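Local atomic coordinates of Cj0977 (PDB entry 3BNV), a protein that is of unknown function but adopts a hot-dog fold and acts as a sigma28-regulated, nonflagellar virulence factor of Campylobacter jejuni. Residues F86-L100 / K133-H147. Sequence-based numbering, arbitrary orientation.
Sequences FSVIIGSKCFFYAPL and KMFEGTIQVVSTDEH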
loop_
_atom_site.group_PDB
_atom_site.type_symbol
_atom_site.label_atom_id
_atom_site.label_comp_id
_atom_site.label_asym_id
_atom_site.label_seq_id
_atom_site.Cartn_x
_atom_site.Cartn_y
_atom_site.Cartn_z
ATOM N N PHE A 86 -16.608 0.192 -10.901
ATOM C CA PHE A 86 -15.593 -0.749 -11.343
ATOM C C PHE A 86 -14.306 -0.030 -11.740
ATOM O O PHE A 86 -14.181 0.459 -12.852
ATOM C CB PHE A 86 -16.100 -1.579 -12.531
ATOM C CG PHE A 86 -17.429 -2.241 -12.301
ATOM C CD1 PHE A 86 -18.518 -1.934 -13.114
ATOM C CD2 PHE A 86 -17.584 -3.200 -11.306
ATOM C CE1 PHE A 86 -19.746 -2.554 -12.932
ATOM C CE2 PHE A 86 -18.796 -3.821 -11.109
ATOM C CZ PHE A 86 -19.889 -3.501 -11.920
ATOM N N SER A 87 -13.340 0.018 -10.837
ATOM C CA SER A 87 -12.088 0.680 -11.128
ATOM C C SER A 87 -10.945 -0.031 -10.434
ATOM O O SER A 87 -11.146 -0.790 -9.487
ATOM C CB SER A 87 -12.131 2.141 -10.698
ATOM O OG SER A 87 -12.107 2.225 -9.300
ATOM N N VAL A 88 -9.745 0.214 -10.931
ATOM C CA VAL A 88 -8.553 -0.282 -10.298
ATOM C C VAL A 88 -7.494 0.770 -10.469
ATOM O O VAL A 88 -7.695 1.744 -11.226
ATOM C CB VAL A 88 -8.079 -1.615 -10.913
ATOM C CG1 VAL A 88 -9.192 -2.635 -10.898
ATOM C CG2 VAL A 88 -7.546 -1.416 -12.320
ATOM N N ILE A 89 -6.374 0.619 -9.763
ATOM C CA ILE A 89 -5.235 1.494 -10.047
ATOM C C ILE A 89 -4.172 0.767 -10.832
ATOM O O ILE A 89 -3.990 -0.428 -10.639
ATOM C CB ILE A 89 -4.686 2.183 -8.809
ATOM C CG1 ILE A 89 -3.836 1.246 -7.965
ATOM C CG2 ILE A 89 -5.827 2.791 -8.018
ATOM C CD1 ILE A 89 -3.230 1.918 -6.732
ATOM N N ILE A 90 -3.507 1.463 -11.758
ATOM C CA ILE A 90 -2.604 0.781 -12.682
ATOM C C ILE A 90 -1.200 1.264 -12.581
ATOM O O ILE A 90 -0.296 0.683 -13.175
ATOM C CB ILE A 90 -3.025 0.962 -14.103
ATOM C CG1 ILE A 90 -3.174 2.444 -14.415
ATOM C CG2 ILE A 90 -4.273 0.180 -14.364
ATOM C CD1 ILE A 90 -3.128 2.733 -15.863
ATOM N N GLY A 91 -1.009 2.345 -11.841
ATOM C CA GLY A 91 0.322 2.920 -11.682
ATOM C C GLY A 91 0.347 3.952 -10.583
ATOM O O GLY A 91 -0.683 4.570 -10.292
ATOM N N SER A 92 1.516 4.151 -9.965
ATOM C CA SER A 92 1.673 5.238 -8.983
ATOM C C SER A 92 3.093 5.768 -8.884
ATOM O O SER A 92 4.072 5.070 -9.202
ATOM C CB SER A 92 1.165 4.825 -7.592
ATOM O OG SER A 92 1.665 3.549 -7.259
ATOM N N LYS A 93 3.187 7.014 -8.432
ATOM C CA LYS A 93 4.466 7.667 -8.204
ATOM C C LYS A 93 4.344 8.421 -6.880
ATOM O O LYS A 93 3.691 9.460 -6.826
ATOM C CB LYS A 93 4.753 8.623 -9.345
ATOM C CG LYS A 93 6.004 9.451 -9.170
ATOM C CD LYS A 93 7.194 8.775 -9.819
ATOM C CE LYS A 93 8.523 9.279 -9.257
ATOM N NZ LYS A 93 8.905 10.596 -9.840
ATOM N N CYS A 94 4.944 7.885 -5.817
ATOM C CA CYS A 94 4.791 8.485 -4.471
ATOM C C CYS A 94 6.083 8.979 -3.855
ATOM O O CYS A 94 7.157 8.424 -4.103
ATOM C CB CYS A 94 4.189 7.509 -3.472
ATOM S SG CYS A 94 2.756 6.649 -4.048
ATOM N N PHE A 95 5.942 10.010 -3.025
ATOM C CA PHE A 95 6.990 10.467 -2.108
ATOM C C PHE A 95 6.491 10.304 -0.670
ATOM O O PHE A 95 5.391 10.728 -0.328
ATOM C CB PHE A 95 7.342 11.942 -2.351
ATOM C CG PHE A 95 7.853 12.217 -3.733
ATOM C CD1 PHE A 95 9.200 12.077 -4.029
ATOM C CD2 PHE A 95 6.968 12.584 -4.765
ATOM C CE1 PHE A 95 9.655 12.301 -5.316
ATOM C CE2 PHE A 95 7.425 12.808 -6.051
ATOM C CZ PHE A 95 8.766 12.667 -6.323
ATOM N N PHE A 96 7.323 9.695 0.159
ATOM C CA PHE A 96 7.077 9.571 1.584
ATOM C C PHE A 96 8.070 10.437 2.318
ATOM O O PHE A 96 9.178 10.006 2.565
ATOM C CB PHE A 96 7.341 8.140 2.014
ATOM C CG PHE A 96 6.491 7.131 1.306
ATOM C CD1 PHE A 96 6.915 6.551 0.125
ATOM C CD2 PHE A 96 5.292 6.751 1.828
ATOM C CE1 PHE A 96 6.138 5.613 -0.501
ATOM C CE2 PHE A 96 4.521 5.824 1.203
ATOM C CZ PHE A 96 4.943 5.249 0.044
ATOM N N TYR A 97 7.676 11.639 2.695
ATOM C CA TYR A 97 8.628 12.606 3.267
ATOM C C TYR A 97 9.067 12.258 4.678
ATOM O O TYR A 97 10.151 12.594 5.099
ATOM C CB TYR A 97 8.043 14.022 3.254
ATOM C CG TYR A 97 7.629 14.500 1.888
ATOM C CD1 TYR A 97 8.558 14.617 0.866
ATOM C CD2 TYR A 97 6.316 14.840 1.620
ATOM C CE1 TYR A 97 8.190 15.062 -0.403
ATOM C CE2 TYR A 97 5.931 15.289 0.355
ATOM C CZ TYR A 97 6.878 15.401 -0.652
ATOM O OH TYR A 97 6.521 15.848 -1.904
ATOM N N ALA A 98 8.201 11.584 5.416
ATOM C CA ALA A 98 8.503 11.212 6.787
ATOM C C ALA A 98 7.580 10.079 7.164
ATOM O O ALA A 98 6.429 10.037 6.727
ATOM C CB ALA A 98 8.288 12.375 7.681
ATOM N N PRO A 99 8.065 9.144 7.986
ATOM C CA PRO A 99 7.189 8.026 8.344
ATOM C C PRO A 99 6.233 8.424 9.429
ATOM O O PRO A 99 6.524 9.310 10.210
ATOM C CB PRO A 99 8.168 7.002 8.889
ATOM C CG PRO A 99 9.235 7.850 9.512
ATOM C CD PRO A 99 9.388 9.049 8.629
ATOM N N LEU A 100 5.083 7.768 9.472
ATOM C CA LEU A 100 4.118 7.973 10.550
ATOM C C LEU A 100 4.530 7.260 11.834
ATOM O O LEU A 100 5.308 6.303 11.806
ATOM C CB LEU A 100 2.733 7.506 10.130
ATOM C CG LEU A 100 1.966 8.643 9.457
ATOM C CD1 LEU A 100 2.610 9.021 8.146
ATOM C CD2 LEU A 100 0.527 8.263 9.223
ATOM N N LYS A 133 3.171 18.196 5.907
ATOM C CA LYS A 133 2.960 17.353 4.743
ATOM C C LYS A 133 3.910 16.150 4.806
ATOM O O LYS A 133 5.116 16.298 4.826
ATOM C CB LYS A 133 3.153 18.157 3.455
ATOM C CG LYS A 133 2.921 17.342 2.197
ATOM C CD LYS A 133 3.544 18.005 0.973
ATOM C CE LYS A 133 2.620 19.071 0.393
ATOM N NZ LYS A 133 2.798 19.367 -1.084
HETATM N N MSE A 134 3.344 14.956 4.856
HETATM C CA MSE A 134 4.085 13.711 5.069
HETATM C C MSE A 134 4.214 12.901 3.779
HETATM O O MSE A 134 5.139 12.096 3.614
HETATM C CB MSE A 134 3.296 12.785 6.012
HETATM C CG MSE A 134 2.922 13.355 7.343
HETATM SE SE MSE A 134 4.402 13.835 8.574
HETATM C CE MSE A 134 4.835 12.028 9.289
ATOM N N PHE A 135 3.230 13.054 2.906
ATOM C CA PHE A 135 3.130 12.201 1.762
ATOM C C PHE A 135 2.545 12.957 0.573
ATOM O O PHE A 135 1.642 13.802 0.718
ATOM C CB PHE A 135 2.286 10.954 2.111
ATOM C CG PHE A 135 1.878 10.138 0.928
ATOM C CD1 PHE A 135 2.685 9.110 0.464
ATOM C CD2 PHE A 135 0.690 10.384 0.280
ATOM C CE1 PHE A 135 2.316 8.312 -0.657
ATOM C CE2 PHE A 135 0.304 9.595 -0.844
ATOM C CZ PHE A 135 1.131 8.557 -1.311
ATOM N N GLU A 136 3.062 12.637 -0.601
ATOM C CA GLU A 136 2.614 13.277 -1.835
ATOM C C GLU A 136 2.703 12.222 -2.953
ATOM O O GLU A 136 3.691 11.489 -3.047
ATOM C CB GLU A 136 3.498 14.500 -2.109
ATOM C CG GLU A 136 3.000 15.452 -3.169
ATOM C CD GLU A 136 3.386 16.919 -2.910
ATOM O OE1 GLU A 136 4.280 17.215 -2.073
ATOM O OE2 GLU A 136 2.775 17.790 -3.559
ATOM N N GLY A 137 1.666 12.116 -3.768
ATOM C CA GLY A 137 1.689 11.117 -4.814
ATOM C C GLY A 137 0.698 11.285 -5.949
ATOM O O GLY A 137 -0.332 11.945 -5.813
ATOM N N THR A 138 1.026 10.677 -7.080
ATOM C CA THR A 138 0.106 10.618 -8.196
ATOM C C THR A 138 -0.307 9.181 -8.421
ATOM O O THR A 138 0.544 8.291 -8.545
ATOM C CB THR A 138 0.747 11.077 -9.495
ATOM O OG1 THR A 138 1.208 12.429 -9.371
ATOM C CG2 THR A 138 -0.285 11.026 -10.574
ATOM N N ILE A 139 -1.607 8.957 -8.534
ATOM C CA ILE A 139 -2.112 7.607 -8.734
ATOM C C ILE A 139 -2.986 7.523 -9.974
ATOM O O ILE A 139 -3.867 8.345 -10.178
ATOM C CB ILE A 139 -2.883 7.164 -7.496
ATOM C CG1 ILE A 139 -1.904 7.022 -6.329
ATOM C CG2 ILE A 139 -3.576 5.875 -7.742
ATOM C CD1 ILE A 139 -2.542 6.465 -5.108
ATOM N N GLN A 140 -2.741 6.532 -10.810
ATOM C CA GLN A 140 -3.488 6.402 -12.042
ATOM C C GLN A 140 -4.620 5.397 -11.863
ATOM O O GLN A 140 -4.379 4.238 -11.618
ATOM C CB GLN A 140 -2.549 5.984 -13.171
ATOM C CG GLN A 140 -1.535 7.042 -13.604
ATOM C CD GLN A 140 -0.706 6.573 -14.809
ATOM O OE1 GLN A 140 -0.145 5.462 -14.798
ATOM N NE2 GLN A 140 -0.637 7.410 -15.865
ATOM N N VAL A 141 -5.858 5.877 -11.972
ATOM C CA VAL A 141 -7.054 5.057 -11.816
ATOM C C VAL A 141 -7.680 4.795 -13.180
ATOM O O VAL A 141 -7.803 5.689 -13.970
ATOM C CB VAL A 141 -8.134 5.768 -10.974
ATOM C CG1 VAL A 141 -9.298 4.823 -10.718
ATOM C CG2 VAL A 141 -7.575 6.317 -9.648
ATOM N N VAL A 142 -8.069 3.559 -13.458
ATOM C CA VAL A 142 -8.799 3.249 -14.679
ATOM C C VAL A 142 -10.116 2.584 -14.312
ATOM O O VAL A 142 -10.177 1.793 -13.352
ATOM C CB VAL A 142 -8.029 2.283 -15.608
ATOM C CG1 VAL A 142 -8.921 1.842 -16.707
ATOM C CG2 VAL A 142 -6.786 2.949 -16.193
ATOM N N SER A 143 -11.170 2.889 -15.070
ATOM C CA SER A 143 -12.468 2.279 -14.790
ATOM C C SER A 143 -13.032 1.517 -15.974
ATOM O O SER A 143 -12.617 1.692 -17.126
ATOM C CB SER A 143 -13.476 3.298 -14.248
ATOM O OG SER A 143 -13.644 4.388 -15.128
ATOM N N THR A 144 -13.953 0.620 -15.692
ATOM C CA THR A 144 -14.582 -0.084 -16.775
ATOM C C THR A 144 -16.089 -0.039 -16.573
ATOM O O THR A 144 -16.568 0.320 -15.483
ATOM C CB THR A 144 -14.021 -1.513 -16.904
ATOM O OG1 THR A 144 -14.039 -2.155 -15.621
ATOM C CG2 THR A 144 -12.574 -1.461 -17.388
ATOM N N ASP A 145 -16.838 -0.353 -17.626
ATOM C CA ASP A 145 -18.299 -0.322 -17.535
ATOM C C ASP A 145 -18.768 -1.595 -16.852
ATOM O O ASP A 145 -19.836 -1.616 -16.248
ATOM C CB ASP A 145 -18.970 -0.136 -18.909
ATOM C CG ASP A 145 -18.374 1.027 -19.711
ATOM O OD1 ASP A 145 -17.150 0.990 -19.975
ATOM O OD2 ASP A 145 -19.113 1.966 -20.094
ATOM N N GLU A 146 -17.942 -2.642 -16.914
ATOM C CA GLU A 146 -18.210 -3.887 -16.179
ATOM C C GLU A 146 -17.051 -4.314 -15.278
ATOM O O GLU A 146 -15.937 -3.824 -15.419
ATOM C CB GLU A 146 -18.614 -5.008 -17.138
ATOM C CG GLU A 146 -20.026 -4.809 -17.674
ATOM C CD GLU A 146 -20.293 -5.521 -19.001
ATOM O OE1 GLU A 146 -19.758 -6.640 -19.235
ATOM O OE2 GLU A 146 -21.068 -4.955 -19.810
ATOM N N HIS A 147 -17.316 -5.219 -14.340
ATOM C CA HIS A 147 -16.275 -5.642 -13.424
ATOM C C HIS A 147 -15.138 -6.281 -14.174
ATOM O O HIS A 147 -15.370 -7.092 -15.069
ATOM C CB HIS A 147 -16.793 -6.622 -12.387
ATOM C CG HIS A 147 -15.803 -6.887 -11.304
ATOM N ND1 HIS A 147 -14.779 -7.794 -11.445
ATOM C CD2 HIS A 147 -15.626 -6.302 -10.099
ATOM C CE1 HIS A 147 -14.026 -7.777 -10.362
ATOM N NE2 HIS A 147 -14.519 -6.880 -9.526
HETATM O O HOH W 1 4.462 12.576 -8.093
HETATM O O HOH W 2 4.859 9.568 4.907
#
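Y97 donates its phenol OH to E136 on the neighbouring strand, the OH oxygen lying 2.6 Å from OE1. The hydroxyl meets this oxygen on its anti side, 35° out of the carboxylate plane, while NZ of K133, in a salt bridge with the same OE1, arrives from the opposite face. Held by two donors, the carboxylate should be favoured as an anion. Strands 87-96 and 133-143 themselves run antiparallel, joined by a long backbone ladder from F86-T144 to Y97-M134. The register shifts by one residue at a beta bulge, where I90 and G91 both stand opposite Q140: I90 N donates to Q140 O and Q140 N to G91 O. Residues 91-95 also pair with a strand of the second subunit, making this contact the last seam before the sheet crosses the dimer interface.

At one end the F86 ring lies flat against the E146-H147 peptide, with H147 N 3.5 Å above its centre; T144 O sits at the ring edge. H147 reaches D60 of the second subunit through NE2. At the other end selenomethionine M134, folded back at chi2 and chi3, puts CE 3.8 Å from A98 CB and 3.9 Å from L100 CD1.

On the face under helix 67-82, the F135 ring swings over to the neighbouring strand, its CG anti to the backbone N (chi1 168°). F135 CE1 comes 3.5 Å from C94 CB and also lies over one face of the F96 ring, while the C94 sulfur stands at the F135 ring edge. Farther along, CG2 of I89 meets CG2 of I139 at 3.8 Å. I90 and V142 touch on the other face, CD1 to CG2.

Backbone bonding thus carries the pairing; the helix side is mostly apolar but includes S87, bonded to Q79, whereas the reverse mixes V88 and V142 with the charged E136.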